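Local structure of ultraspiracle (Drosophila melanogaster, 1HG4) at residues A[16-21]-A[64-69]; A[30-35]-A[251-256]; A[82-87]-A[189-194]; A[154-159]-A[237-242]; A[182-187]-A[205-210]. The protein acts as a nuclear hormone receptor and transcription factor whose ligand-binding domain, here holding a phospholipid, is locked in an inactive conformation. All blocks are in the same frame, centred on the assembly; numbering follows the deposited sequence.

How the contacts relate
Contacts 1 and 5 are buried and lie side by side: a salt bridge from Glu18 to Lys182 joins them, and both pack helix against helix. Contact 3 abuts both, through Leu85 on Ala67 and Leu84 on the carbonyl of Leu186, but sets a loop against helix 78-100 and is only partly buried. Contact 4, on the other side of the chain's centre from contact 1, is partly buried and mixes aliphatic packing with two close cationic groups. Contact 2 is the surface member, two loops joined by backbone hydrogen bonds, whereas the other four cross by side-chain packing. Contacts 2 and 4 both approach the bound lipid.

Contact 1: A[16-21]-A[64-69]; sequences EAEQRA and VEYARM
Helices 16-21 and 64-68 run roughly antiparallel, their N-to-C directions 145° apart and their axes 8.5 Å from each other, and Ala21 and Tyr66 bring their backbones nearest, CA to CA at 5.2 Å. Small side chains permit this approach: Ala21 CB rests on Tyr66 CB at 3.8 Å, and a turn earlier Ala17 CB reaches Tyr66 CD1 at 4.0 Å. Tyr66 and Glu18 then lie side by side and point the same way, Glu18 CG only 3.4 Å from Tyr66 CE1, while the carboxylate plane stands perpendicular to the ring. The carboxylate is salt-bridged to Arg175 and Lys182 and hydrogen-bonded to Ser179. Met69 reaches across toward helix 16-21. A bend at its final torsion (chi3 -83°) folds the methyl back, and Met69 CE lies 3.8 Å from Ala17 O and 4.0 Å from Ala21 CB. Its sulfur, SD, approaches Arg20 NH1 at 3.8 Å, the two chains crossing at about a right angle. The end of Glu65 leads away from helix 16-21 and is gripped side-on by Arg68 NE and NH2; Gln265 also bonds to it. Helix 11-24 thus lies against the end of helix 46-68, tied by Glu18 to helix 175-186, while Val64 packs on helix 258-266, probably the activation helix of this receptor.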
# COMPACT_ATOMS: atom_id res chain seq x y z
N GLU A 16 -24.47 6.28 -8.31
CA GLU A 16 -25.60 5.39 -8.15
C GLU A 16 -25.84 4.99 -6.70
O GLU A 16 -26.98 4.87 -6.26
CB GLU A 16 -25.40 4.14 -9.01
CG GLU A 16 -26.70 3.39 -9.27
CD GLU A 16 -26.54 2.30 -10.31
OE1 GLU A 16 -25.93 1.26 -9.99
OE2 GLU A 16 -27.03 2.51 -11.45
N ALA A 17 -24.76 4.77 -5.96
CA ALA A 17 -24.86 4.39 -4.56
C ALA A 17 -25.54 5.50 -3.75
O ALA A 17 -26.46 5.25 -2.97
CB ALA A 17 -23.48 4.10 -4.00
N GLU A 18 -25.07 6.73 -3.93
CA GLU A 18 -25.62 7.87 -3.20
C GLU A 18 -27.10 8.02 -3.49
O GLU A 18 -27.92 8.05 -2.58
CB GLU A 18 -24.92 9.16 -3.61
CG GLU A 18 -23.50 9.30 -3.10
CD GLU A 18 -22.83 10.54 -3.65
OE1 GLU A 18 -23.41 11.64 -3.54
OE2 GLU A 18 -21.71 10.43 -4.20
N GLN A 19 -27.42 8.12 -4.78
CA GLN A 19 -28.80 8.31 -5.21
C GLN A 19 -29.75 7.23 -4.75
O GLN A 19 -30.82 7.53 -4.24
CB GLN A 19 -28.85 8.44 -6.73
CG GLN A 19 -28.36 9.79 -7.22
CD GLN A 19 -28.19 9.86 -8.73
OE1 GLN A 19 -28.09 10.94 -9.29
NE2 GLN A 19 -28.13 8.70 -9.38
N ARG A 20 -29.38 5.97 -4.94
CA ARG A 20 -30.25 4.89 -4.52
C ARG A 20 -30.42 4.86 -3.00
O ARG A 20 -31.51 4.63 -2.50
CB ARG A 20 -29.71 3.54 -5.01
CG ARG A 20 -29.59 3.44 -6.53
CD ARG A 20 -29.27 2.01 -6.94
NE ARG A 20 -30.40 1.12 -6.70
CZ ARG A 20 -30.29 -0.16 -6.37
NH1 ARG A 20 -29.09 -0.71 -6.23
NH2 ARG A 20 -31.38 -0.88 -6.16
N ALA A 21 -29.35 5.11 -2.26
CA ALA A 21 -29.44 5.11 -0.81
C ALA A 21 -30.39 6.21 -0.33
O ALA A 21 -31.06 6.08 0.69
CB ALA A 21 -28.06 5.30 -0.20
N VAL A 64 -25.32 4.39 5.87
CA VAL A 64 -24.90 3.00 6.03
C VAL A 64 -25.18 2.20 4.76
O VAL A 64 -24.33 1.45 4.30
CB VAL A 64 -25.61 2.34 7.25
CG1 VAL A 64 -25.32 0.85 7.28
CG2 VAL A 64 -25.12 3.00 8.53
N GLU A 65 -26.37 2.38 4.18
CA GLU A 65 -26.73 1.67 2.96
C GLU A 65 -25.90 2.17 1.80
O GLU A 65 -25.60 1.43 0.86
CB GLU A 65 -28.22 1.82 2.66
CG GLU A 65 -29.12 1.16 3.71
CD GLU A 65 -28.73 -0.27 4.05
OE1 GLU A 65 -28.46 -1.07 3.14
OE2 GLU A 65 -28.70 -0.59 5.25
N TYR A 66 -25.52 3.44 1.87
CA TYR A 66 -24.67 4.05 0.84
C TYR A 66 -23.32 3.34 0.82
O TYR A 66 -22.87 2.89 -0.23
CB TYR A 66 -24.49 5.54 1.15
CG TYR A 66 -23.21 6.15 0.63
CD1 TYR A 66 -23.01 6.35 -0.73
CD2 TYR A 66 -22.21 6.55 1.52
CE1 TYR A 66 -21.84 6.96 -1.21
CE2 TYR A 66 -21.04 7.16 1.06
CZ TYR A 66 -20.86 7.36 -0.30
OH TYR A 66 -19.71 8.00 -0.71
N ALA A 67 -22.68 3.24 1.99
CA ALA A 67 -21.38 2.57 2.11
C ALA A 67 -21.50 1.10 1.72
O ALA A 67 -20.60 0.52 1.12
CB ALA A 67 -20.86 2.68 3.54
N ARG A 68 -22.64 0.50 2.04
CA ARG A 68 -22.84 -0.90 1.71
C ARG A 68 -22.75 -1.17 0.21
O ARG A 68 -22.32 -2.24 -0.21
CB ARG A 68 -24.20 -1.36 2.25
CG ARG A 68 -24.63 -2.69 1.70
CD ARG A 68 -25.05 -3.63 2.79
NE ARG A 68 -26.25 -3.20 3.50
CZ ARG A 68 -26.63 -3.75 4.65
NH1 ARG A 68 -25.90 -4.71 5.18
NH2 ARG A 68 -27.72 -3.32 5.27
N MET A 69 -23.17 -0.19 -0.59
CA MET A 69 -23.15 -0.31 -2.04
C MET A 69 -21.90 0.28 -2.67
O MET A 69 -21.77 0.27 -3.89
CB MET A 69 -24.38 0.37 -2.66
CG MET A 69 -25.69 -0.37 -2.41
SD MET A 69 -27.09 0.43 -3.20
CE MET A 69 -27.47 1.71 -1.94

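Contact 2: A[30-35]-A[251-256]; sequences LTFLRV and RITSDR
Leu33 and Thr253 form a single antiparallel bridge between two loops, a non-hydrogen-bonded pair with CA atoms 4.4 Å apart, flanked by one backbone bond on each side. Ser254 N gives to Phe32 O at 2.6 Å, and Arg34 N gives to Ile252 O, also at 2.6 Å, straighter at 160°. Side chains add to the bridge on Thr253 and Ser254. The ring of Phe32, swung out by a chi1 of -178°, lies alongside Thr253, whose CB sits 4.0 Å above one ring face near the rim; Arg256 O meets the ring at its edge. The extended chain of Arg34 carries its guanidinium back over Ser254, so that Ser254 CA lies 3.3 Å above one face. Ser254 OG meanwhile accepts from Arg256 N at 2.9 Å, closing an ST turn. Replacing this serine by alanine would probably leave Arg256 N without that acceptor and free the turn to drift. The side chain of Ile252 comes within about 4 Å of the bound phospholipid. Two backbone bonds thus set the register of the loops, the Phe32 and Arg34 contacts add to them, and helix 46-68 holds the bridge from behind, through Asn57 on Phe32 N and Leu33 O and through Cys53 and Val56 packed on Leu33.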
# COMPACT_ATOMS: atom_id res chain seq x y z
N LEU A 30 -31.48 5.38 11.75
CA LEU A 30 -30.54 4.89 12.74
C LEU A 30 -30.71 5.92 13.87
O LEU A 30 -30.27 7.08 13.74
CB LEU A 30 -29.11 4.93 12.17
CG LEU A 30 -27.87 4.49 12.96
CD1 LEU A 30 -28.19 4.38 14.43
CD2 LEU A 30 -27.38 3.17 12.42
N THR A 31 -31.36 5.53 14.95
CA THR A 31 -31.61 6.46 16.04
C THR A 31 -30.41 6.67 16.98
O THR A 31 -30.30 6.04 18.02
CB THR A 31 -32.82 5.99 16.88
OG1 THR A 31 -32.52 4.73 17.48
CG2 THR A 31 -34.05 5.83 16.00
N PHE A 32 -29.51 7.57 16.58
CA PHE A 32 -28.36 7.89 17.40
C PHE A 32 -28.62 9.19 18.18
O PHE A 32 -28.25 9.32 19.35
CB PHE A 32 -27.12 8.07 16.52
CG PHE A 32 -25.86 8.35 17.30
CD1 PHE A 32 -25.50 7.54 18.36
CD2 PHE A 32 -25.04 9.41 16.97
CE1 PHE A 32 -24.34 7.80 19.10
CE2 PHE A 32 -23.88 9.68 17.69
CZ PHE A 32 -23.53 8.88 18.76
N LEU A 33 -29.26 10.15 17.52
CA LEU A 33 -29.57 11.42 18.16
C LEU A 33 -30.98 11.36 18.71
O LEU A 33 -31.85 10.68 18.17
CB LEU A 33 -29.46 12.58 17.17
CG LEU A 33 -28.07 13.09 16.77
CD1 LEU A 33 -27.23 11.97 16.26
CD2 LEU A 33 -28.22 14.16 15.72
N ARG A 34 -31.20 12.09 19.80
CA ARG A 34 -32.50 12.17 20.44
C ARG A 34 -32.34 12.97 21.72
O ARG A 34 -31.28 12.97 22.35
CB ARG A 34 -33.06 10.78 20.75
CG ARG A 34 -32.13 9.91 21.53
CD ARG A 34 -32.91 8.92 22.36
NE ARG A 34 -32.00 8.07 23.12
CZ ARG A 34 -31.51 6.91 22.68
NH1 ARG A 34 -31.86 6.45 21.48
NH2 ARG A 34 -30.67 6.22 23.45
N VAL A 35 -33.41 13.66 22.11
CA VAL A 35 -33.37 14.47 23.31
C VAL A 35 -33.96 13.69 24.47
O VAL A 35 -35.08 13.20 24.39
CB VAL A 35 -34.12 15.83 23.07
CG1 VAL A 35 -35.31 15.63 22.16
CG2 VAL A 35 -34.57 16.44 24.38
N ARG A 251 -25.72 16.94 24.95
CA ARG A 251 -26.15 15.60 25.34
C ARG A 251 -27.50 15.18 24.74
O ARG A 251 -28.52 15.13 25.43
CB ARG A 251 -26.20 15.48 26.87
N ILE A 252 -27.49 14.90 23.45
CA ILE A 252 -28.66 14.46 22.71
C ILE A 252 -28.32 13.20 21.89
O ILE A 252 -28.94 12.92 20.87
CB ILE A 252 -29.16 15.55 21.75
CG1 ILE A 252 -28.00 16.10 20.93
CG2 ILE A 252 -29.82 16.65 22.54
CD1 ILE A 252 -28.40 17.17 19.94
N THR A 253 -27.31 12.46 22.35
CA THR A 253 -26.88 11.24 21.68
C THR A 253 -27.31 10.02 22.48
O THR A 253 -27.52 10.10 23.70
CB THR A 253 -25.36 11.18 21.54
OG1 THR A 253 -24.76 11.10 22.84
CG2 THR A 253 -24.85 12.43 20.83
N SER A 254 -27.42 8.89 21.80
CA SER A 254 -27.83 7.64 22.41
C SER A 254 -26.85 7.14 23.48
O SER A 254 -25.66 7.45 23.43
CB SER A 254 -27.98 6.57 21.34
OG SER A 254 -28.07 5.29 21.92
N ASP A 255 -27.32 6.39 24.46
CA ASP A 255 -26.37 5.89 25.44
C ASP A 255 -25.62 4.76 24.76
O ASP A 255 -24.46 4.49 25.09
CB ASP A 255 -27.08 5.41 26.70
CG ASP A 255 -27.45 6.55 27.63
OD1 ASP A 255 -26.59 7.44 27.83
OD2 ASP A 255 -28.59 6.57 28.15
N ARG A 256 -26.26 4.12 23.79
CA ARG A 256 -25.62 3.03 23.06
C ARG A 256 -24.55 3.61 22.13
O ARG A 256 -24.79 4.59 21.42
CB ARG A 256 -26.65 2.26 22.24
CG ARG A 256 -26.27 0.81 22.05
CD ARG A 256 -27.38 -0.07 22.54
NE ARG A 256 -28.36 -0.36 21.51
CZ ARG A 256 -28.16 -1.24 20.53
NH1 ARG A 256 -27.02 -1.91 20.46
NH2 ARG A 256 -29.11 -1.45 19.62

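Contact 3: A[82-87]-A[189-194]; sequences VILLKA and PDIRGI
Ile83 and Ile191 meet methyl to methyl, CG2 to CG2 at 3.3 Å, as their side chains slide past each other in opposite directions. One turn on, Ala87 CB presses equally closely on Ile191 CD1, also at 3.3 Å, so Ile191 is closely packed against both Ile83 and Ala87. The branches of Ile83 diverge. CG2, set anti to the backbone N by a chi1 of -68°, also touches Ile194 CG1 at 3.9 Å, whereas CD1 runs up to the backbone of Gly193, 3.8 Å from its C. Leu84 adds CD2, which lies 3.8 Å from Ile194 CD1, the two chains crossing at about a right angle.

Behind these methyls, a type II turn from Ile191 to Ile194 points Ile191 toward the helix and lets the end of Ile194 come near it. Gly193 takes a positive phi (96°) there; a CB would jam against the preceding carbonyl and come close to Ile83 CD1. Arg197 further fixes the loop by donating to the carbonyls of Pro189 and Ile191, and Ile200 of helix 197-218 packs on Leu84 and Ile194. The side-chain contacts are all aliphatic, and one methyl rests on the turn's backbone: shape, rather than directional bonding, seats the loop on helix 78-100, while backbone carbonyls supply its polar anchorage.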
# COMPACT_ATOMS: atom_id res chain seq x y z
N VAL A 82 -17.12 -0.73 10.36
CA VAL A 82 -17.66 0.02 11.48
C VAL A 82 -16.79 1.23 11.77
O VAL A 82 -17.30 2.31 12.01
CB VAL A 82 -17.77 -0.88 12.75
CG1 VAL A 82 -17.97 -0.03 13.99
CG2 VAL A 82 -18.91 -1.87 12.58
N ILE A 83 -15.47 1.03 11.74
CA ILE A 83 -14.54 2.12 12.03
C ILE A 83 -14.60 3.22 10.97
O ILE A 83 -14.56 4.41 11.30
CB ILE A 83 -13.09 1.57 12.15
CG1 ILE A 83 -12.97 0.70 13.41
CG2 ILE A 83 -12.08 2.72 12.26
CD1 ILE A 83 -11.59 0.08 13.59
N LEU A 84 -14.72 2.83 9.71
CA LEU A 84 -14.79 3.79 8.61
C LEU A 84 -16.01 4.68 8.75
O LEU A 84 -15.92 5.89 8.56
CB LEU A 84 -14.82 3.06 7.26
CG LEU A 84 -13.53 2.30 6.92
CD1 LEU A 84 -13.74 1.40 5.72
CD2 LEU A 84 -12.43 3.30 6.66
N LEU A 85 -17.15 4.07 9.07
CA LEU A 85 -18.38 4.83 9.22
C LEU A 85 -18.32 5.77 10.43
O LEU A 85 -18.78 6.90 10.37
CB LEU A 85 -19.57 3.88 9.35
CG LEU A 85 -19.97 3.16 8.06
CD1 LEU A 85 -21.01 2.08 8.37
CD2 LEU A 85 -20.53 4.16 7.08
N LYS A 86 -17.74 5.29 11.52
CA LYS A 86 -17.62 6.09 12.73
C LYS A 86 -16.73 7.31 12.51
O LYS A 86 -16.93 8.38 13.10
CB LYS A 86 -17.05 5.22 13.86
CG LYS A 86 -16.71 5.97 15.13
CD LYS A 86 -17.96 6.46 15.83
CE LYS A 86 -17.60 7.32 17.03
NZ LYS A 86 -16.61 6.61 17.91
N ALA A 87 -15.73 7.16 11.65
CA ALA A 87 -14.81 8.26 11.39
C ALA A 87 -15.31 9.26 10.36
O ALA A 87 -15.00 10.43 10.45
CB ALA A 87 -13.44 7.72 10.96
N PRO A 189 -7.74 5.27 5.27
CA PRO A 189 -6.86 4.23 5.80
C PRO A 189 -6.05 4.56 7.04
O PRO A 189 -5.42 3.68 7.62
CB PRO A 189 -5.95 3.94 4.62
CG PRO A 189 -5.72 5.33 4.07
CD PRO A 189 -7.11 5.95 4.11
N ASP A 190 -6.07 5.81 7.47
CA ASP A 190 -5.27 6.22 8.62
C ASP A 190 -5.95 6.17 9.98
O ASP A 190 -5.46 6.75 10.94
CB ASP A 190 -4.72 7.64 8.41
CG ASP A 190 -3.99 7.79 7.09
OD1 ASP A 190 -3.15 6.95 6.73
OD2 ASP A 190 -4.29 8.86 6.36
N ILE A 191 -7.07 5.47 10.08
CA ILE A 191 -7.76 5.40 11.35
C ILE A 191 -7.17 4.29 12.21
O ILE A 191 -6.88 3.21 11.73
CB ILE A 191 -9.26 5.15 11.16
CG1 ILE A 191 -9.84 6.19 10.19
CG2 ILE A 191 -9.99 5.24 12.49
CD1 ILE A 191 -11.15 5.76 9.57
N ARG A 192 -6.97 4.57 13.49
CA ARG A 192 -6.41 3.58 14.39
C ARG A 192 -7.34 2.37 14.48
O ARG A 192 -8.55 2.52 14.54
CB ARG A 192 -6.23 4.16 15.80
CG ARG A 192 -5.74 3.13 16.80
CD ARG A 192 -5.86 3.58 18.25
NE ARG A 192 -5.49 2.48 19.15
CZ ARG A 192 -5.47 2.55 20.48
NH1 ARG A 192 -5.81 3.67 21.11
NH2 ARG A 192 -5.12 1.48 21.19
N GLY A 193 -6.75 1.18 14.48
CA GLY A 193 -7.53 -0.04 14.58
C GLY A 193 -7.88 -0.74 13.28
O GLY A 193 -8.25 -1.91 13.27
N ILE A 194 -7.77 -0.02 12.17
CA ILE A 194 -8.10 -0.59 10.87
C ILE A 194 -7.17 -1.74 10.45
O ILE A 194 -5.96 -1.69 10.65
CB ILE A 194 -8.08 0.51 9.79
CG1 ILE A 194 -9.38 1.32 9.89
CG2 ILE A 194 -7.94 -0.10 8.40
CD1 ILE A 194 -9.47 2.43 8.89

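Contact 4: A[154-159]-A[237-242]; sequences SAIFDR and RSISLK
Aliphatic packing joins Ile156 to Ile239 and Lys242 where helices 154-159 and 237-242 run nearly antiparallel, 159° between their directions and 10.5 Å between their axes. Ile156 CG1 lies 4.1 Å from Ile239 CG2, and its CD1 pushes further, to 3.4 Å from Lys242 CB. Ile239 CD1, on its other branch, rests against the backbone of Arg159, 3.5 Å from the carbonyl O.

A second kind of contact sets a flat cation on a hydrocarbon. A bend at chi3 (-41°) brings the Arg159 guanidinium across Ile239, whose CG1 sits 3.7 Å above the centre of one face. Ser238 OG and Lys242 CG stand at the edge of the same group, near its plane.

The polar ends form the third group. Arg159 NH1 and Lys242 NZ approach to 3.3 Å, two like charges with no bond between them. Arg159 NE is salt-bridged to Glu163, and Lys242 NZ gives a weak bond to Ser238 OG within its own helix.

The side chain of Ile156 is about 4 Å from the bound phospholipid, consistent with a place at the wall of the ligand pocket. Chemically the interface is mixed: Ile156 approaches the lipid, whereas Arg159 and Lys242 bring their charges close together, a cost that Glu163 probably offsets in part.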
# COMPACT_ATOMS: atom_id res chain seq x y z
N SER A 154 -24.38 29.72 15.93
CA SER A 154 -24.24 30.49 14.72
C SER A 154 -22.81 30.48 14.17
O SER A 154 -22.61 30.72 12.99
CB SER A 154 -24.68 31.93 14.97
OG SER A 154 -23.97 32.51 16.06
N ALA A 155 -21.82 30.21 15.01
CA ALA A 155 -20.43 30.19 14.56
C ALA A 155 -20.20 29.01 13.61
O ALA A 155 -19.55 29.15 12.57
CB ALA A 155 -19.48 30.10 15.75
N ILE A 156 -20.75 27.85 13.97
CA ILE A 156 -20.61 26.67 13.15
C ILE A 156 -21.55 26.77 11.95
O ILE A 156 -21.33 26.14 10.92
CB ILE A 156 -20.90 25.39 13.97
CG1 ILE A 156 -19.98 24.27 13.50
CG2 ILE A 156 -22.36 24.97 13.80
CD1 ILE A 156 -19.77 23.21 14.54
N PHE A 157 -22.60 27.58 12.10
CA PHE A 157 -23.57 27.82 11.04
C PHE A 157 -22.84 28.65 9.98
O PHE A 157 -22.90 28.36 8.78
CB PHE A 157 -24.76 28.62 11.61
CG PHE A 157 -25.84 28.97 10.61
CD1 PHE A 157 -25.70 30.07 9.75
CD2 PHE A 157 -27.04 28.26 10.59
CE1 PHE A 157 -26.74 30.46 8.90
CE2 PHE A 157 -28.09 28.64 9.74
CZ PHE A 157 -27.95 29.74 8.89
N ASP A 158 -22.14 29.67 10.45
CA ASP A 158 -21.42 30.55 9.54
C ASP A 158 -20.25 29.92 8.79
O ASP A 158 -20.17 30.05 7.58
CB ASP A 158 -20.92 31.80 10.26
CG ASP A 158 -22.02 32.80 10.50
OD1 ASP A 158 -22.83 33.02 9.57
OD2 ASP A 158 -22.07 33.38 11.61
N ARG A 159 -19.36 29.23 9.49
CA ARG A 159 -18.23 28.66 8.76
C ARG A 159 -18.63 27.56 7.80
O ARG A 159 -17.94 27.31 6.83
CB ARG A 159 -17.10 28.24 9.71
CG ARG A 159 -17.47 27.65 11.04
CD ARG A 159 -16.23 27.65 11.96
NE ARG A 159 -15.01 27.26 11.25
CZ ARG A 159 -14.24 26.22 11.56
NH1 ARG A 159 -14.55 25.43 12.59
NH2 ARG A 159 -13.16 25.95 10.84
N ARG A 237 -13.15 18.69 7.75
CA ARG A 237 -12.78 17.96 8.96
C ARG A 237 -12.81 18.84 10.21
O ARG A 237 -13.33 18.44 11.25
CB ARG A 237 -11.38 17.36 8.82
CG ARG A 237 -11.00 16.50 10.02
CD ARG A 237 -9.61 15.91 9.92
NE ARG A 237 -9.28 15.16 11.14
CZ ARG A 237 -8.08 14.65 11.41
NH1 ARG A 237 -7.08 14.79 10.55
NH2 ARG A 237 -7.89 13.99 12.55
N SER A 238 -12.24 20.03 10.11
CA SER A 238 -12.22 20.94 11.24
C SER A 238 -13.63 21.30 11.72
O SER A 238 -13.92 21.25 12.91
CB SER A 238 -11.47 22.22 10.87
OG SER A 238 -11.33 23.04 12.01
N ILE A 239 -14.51 21.67 10.79
CA ILE A 239 -15.88 22.04 11.13
C ILE A 239 -16.59 20.83 11.73
O ILE A 239 -17.31 20.93 12.72
CB ILE A 239 -16.65 22.51 9.87
CG1 ILE A 239 -16.03 23.80 9.33
CG2 ILE A 239 -18.12 22.71 10.20
CD1 ILE A 239 -16.64 24.28 8.05
N SER A 240 -16.36 19.68 11.12
CA SER A 240 -16.95 18.43 11.54
C SER A 240 -16.57 18.07 12.99
O SER A 240 -17.39 17.53 13.74
CB SER A 240 -16.52 17.33 10.55
OG SER A 240 -16.85 16.03 11.01
N LEU A 241 -15.34 18.38 13.39
CA LEU A 241 -14.91 18.09 14.75
C LEU A 241 -15.65 18.98 15.76
O LEU A 241 -15.98 18.53 16.86
CB LEU A 241 -13.39 18.28 14.88
CG LEU A 241 -12.56 17.20 14.15
CD1 LEU A 241 -11.08 17.56 14.12
CD2 LEU A 241 -12.77 15.84 14.84
N LYS A 242 -15.91 20.24 15.40
CA LYS A 242 -16.63 21.14 16.29
C LYS A 242 -18.09 20.68 16.44
O LYS A 242 -18.65 20.76 17.54
CB LYS A 242 -16.61 22.58 15.75
CG LYS A 242 -15.25 23.03 15.26
CD LYS A 242 -14.15 22.91 16.33
CE LYS A 242 -12.76 22.97 15.69
NZ LYS A 242 -12.56 24.23 14.93

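Contact 5: A[182-187]-A[205-210]; sequences KAIILY and EKVYAC
Ile184 meets Val207 and Tyr208 across two nearly antiparallel helices, 182-186 and 205-210, whose directions differ by 167° and whose axes come within 9.3 Å. From CB the side chain divides. CG1, anti to the carbonyl carbon (chi1 -72°), reaches Val207 CG1 at 3.8 Å and also lies 4.0 Å from Tyr208 CE1. The CG2 branch touches the same tyrosine carbon, CE1, at 4.1 Å. At the tip, CD1 comes to 3.9 Å from Tyr208 CE1, with the two side chains crossing at about a right angle. Leu230 and Leu233 of helix 225-250 pack on Ile184 as well. An alanine in its place lacks CG1, CG2 and CD1, which would probably open a gap beside Val207 and leave the Tyr208 ring freer to turn.

Val207 also reaches Ala183 and Tyr187: its CG2 lies 3.9 Å from Ala183 CB and meets the edge of the Tyr187 ring, 4.0 Å from CE2. Tyr187 is itself anchored through its hydroxyl, which is hydrogen-bonded to Pro71 O. Helix 205-210 also touches the second subunit: Glu205 is hydrogen-bonded to backbone N atoms of Ala198 and Glu199 of that subunit, and Tyr208 packs on its Lys195. Purely apolar packing within the chain thus holds a helix that also offers a carboxylate to the face toward a neighbouring subunit.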
# COMPACT_ATOMS: atom_id res chain seq x y z
N LYS A 182 -16.60 12.94 -1.24
CA LYS A 182 -17.20 12.15 -0.19
C LYS A 182 -16.62 10.74 -0.12
O LYS A 182 -16.46 10.17 0.96
CB LYS A 182 -18.72 12.11 -0.39
CG LYS A 182 -19.36 13.48 -0.27
CD LYS A 182 -20.86 13.40 -0.02
CE LYS A 182 -21.60 12.84 -1.21
NZ LYS A 182 -23.07 12.82 -0.96
N ALA A 183 -16.29 10.18 -1.28
CA ALA A 183 -15.70 8.86 -1.28
C ALA A 183 -14.29 8.95 -0.69
O ALA A 183 -13.89 8.11 0.13
CB ALA A 183 -15.67 8.29 -2.72
N ILE A 184 -13.53 9.98 -1.08
CA ILE A 184 -12.17 10.14 -0.56
C ILE A 184 -12.25 10.10 0.97
O ILE A 184 -11.40 9.49 1.64
CB ILE A 184 -11.52 11.49 -1.03
CG1 ILE A 184 -11.19 11.40 -2.51
CG2 ILE A 184 -10.25 11.82 -0.24
CD1 ILE A 184 -11.06 12.73 -3.16
N ILE A 185 -13.30 10.73 1.51
CA ILE A 185 -13.52 10.79 2.95
C ILE A 185 -13.80 9.41 3.52
O ILE A 185 -13.17 8.99 4.49
CB ILE A 185 -14.71 11.73 3.29
CG1 ILE A 185 -14.34 13.17 2.93
CG2 ILE A 185 -15.05 11.63 4.76
CD1 ILE A 185 -15.50 14.12 3.03
N LEU A 186 -14.76 8.71 2.92
CA LEU A 186 -15.12 7.36 3.37
C LEU A 186 -13.91 6.43 3.42
O LEU A 186 -13.63 5.82 4.45
CB LEU A 186 -16.17 6.75 2.44
CG LEU A 186 -16.65 5.34 2.83
CD1 LEU A 186 -17.35 5.38 4.18
CD2 LEU A 186 -17.60 4.81 1.76
N TYR A 187 -13.19 6.33 2.30
CA TYR A 187 -12.01 5.46 2.19
C TYR A 187 -10.79 6.04 2.92
O TYR A 187 -9.80 6.43 2.29
CB TYR A 187 -11.65 5.25 0.71
CG TYR A 187 -12.71 4.54 -0.10
CD1 TYR A 187 -13.28 3.35 0.34
CD2 TYR A 187 -13.13 5.04 -1.34
CE1 TYR A 187 -14.24 2.68 -0.42
CE2 TYR A 187 -14.08 4.37 -2.10
CZ TYR A 187 -14.63 3.19 -1.64
OH TYR A 187 -15.56 2.50 -2.38
N GLU A 205 -7.26 5.97 -3.84
CA GLU A 205 -6.46 6.38 -4.98
C GLU A 205 -7.20 6.22 -6.30
O GLU A 205 -6.99 6.99 -7.23
CB GLU A 205 -5.12 5.63 -4.97
CG GLU A 205 -4.21 6.14 -3.85
CD GLU A 205 -2.88 5.42 -3.78
OE1 GLU A 205 -2.44 4.85 -4.80
OE2 GLU A 205 -2.25 5.44 -2.69
N LYS A 206 -8.08 5.24 -6.38
CA LYS A 206 -8.86 5.07 -7.61
C LYS A 206 -9.86 6.24 -7.75
O LYS A 206 -10.20 6.66 -8.85
CB LYS A 206 -9.59 3.72 -7.59
CG LYS A 206 -8.62 2.55 -7.58
CD LYS A 206 -9.33 1.21 -7.64
CE LYS A 206 -8.32 0.07 -7.71
NZ LYS A 206 -8.99 -1.27 -7.64
N VAL A 207 -10.31 6.77 -6.62
CA VAL A 207 -11.23 7.91 -6.65
C VAL A 207 -10.44 9.15 -7.09
O VAL A 207 -10.96 10.00 -7.80
CB VAL A 207 -11.88 8.15 -5.27
CG1 VAL A 207 -12.74 9.41 -5.32
CG2 VAL A 207 -12.75 6.94 -4.88
N TYR A 208 -9.18 9.24 -6.66
CA TYR A 208 -8.31 10.35 -7.04
C TYR A 208 -8.22 10.37 -8.55
O TYR A 208 -8.39 11.40 -9.19
CB TYR A 208 -6.90 10.15 -6.48
CG TYR A 208 -6.71 10.54 -5.03
CD1 TYR A 208 -7.50 11.51 -4.43
CD2 TYR A 208 -5.70 9.96 -4.27
CE1 TYR A 208 -7.30 11.88 -3.10
CE2 TYR A 208 -5.48 10.33 -2.95
CZ TYR A 208 -6.29 11.29 -2.36
OH TYR A 208 -6.08 11.65 -1.05
N ALA A 209 -7.91 9.20 -9.10
CA ALA A 209 -7.81 9.04 -10.53
C ALA A 209 -9.11 9.47 -11.21
O ALA A 209 -9.06 10.16 -12.23
CB ALA A 209 -7.49 7.58 -10.87
N CYS A 210 -10.26 9.08 -10.65
CA CYS A 210 -11.55 9.46 -11.24
C CYS A 210 -11.75 10.97 -11.17
O CYS A 210 -12.14 11.60 -12.16
CB CYS A 210 -12.71 8.77 -10.51
SG CYS A 210 -12.83 7.00 -10.90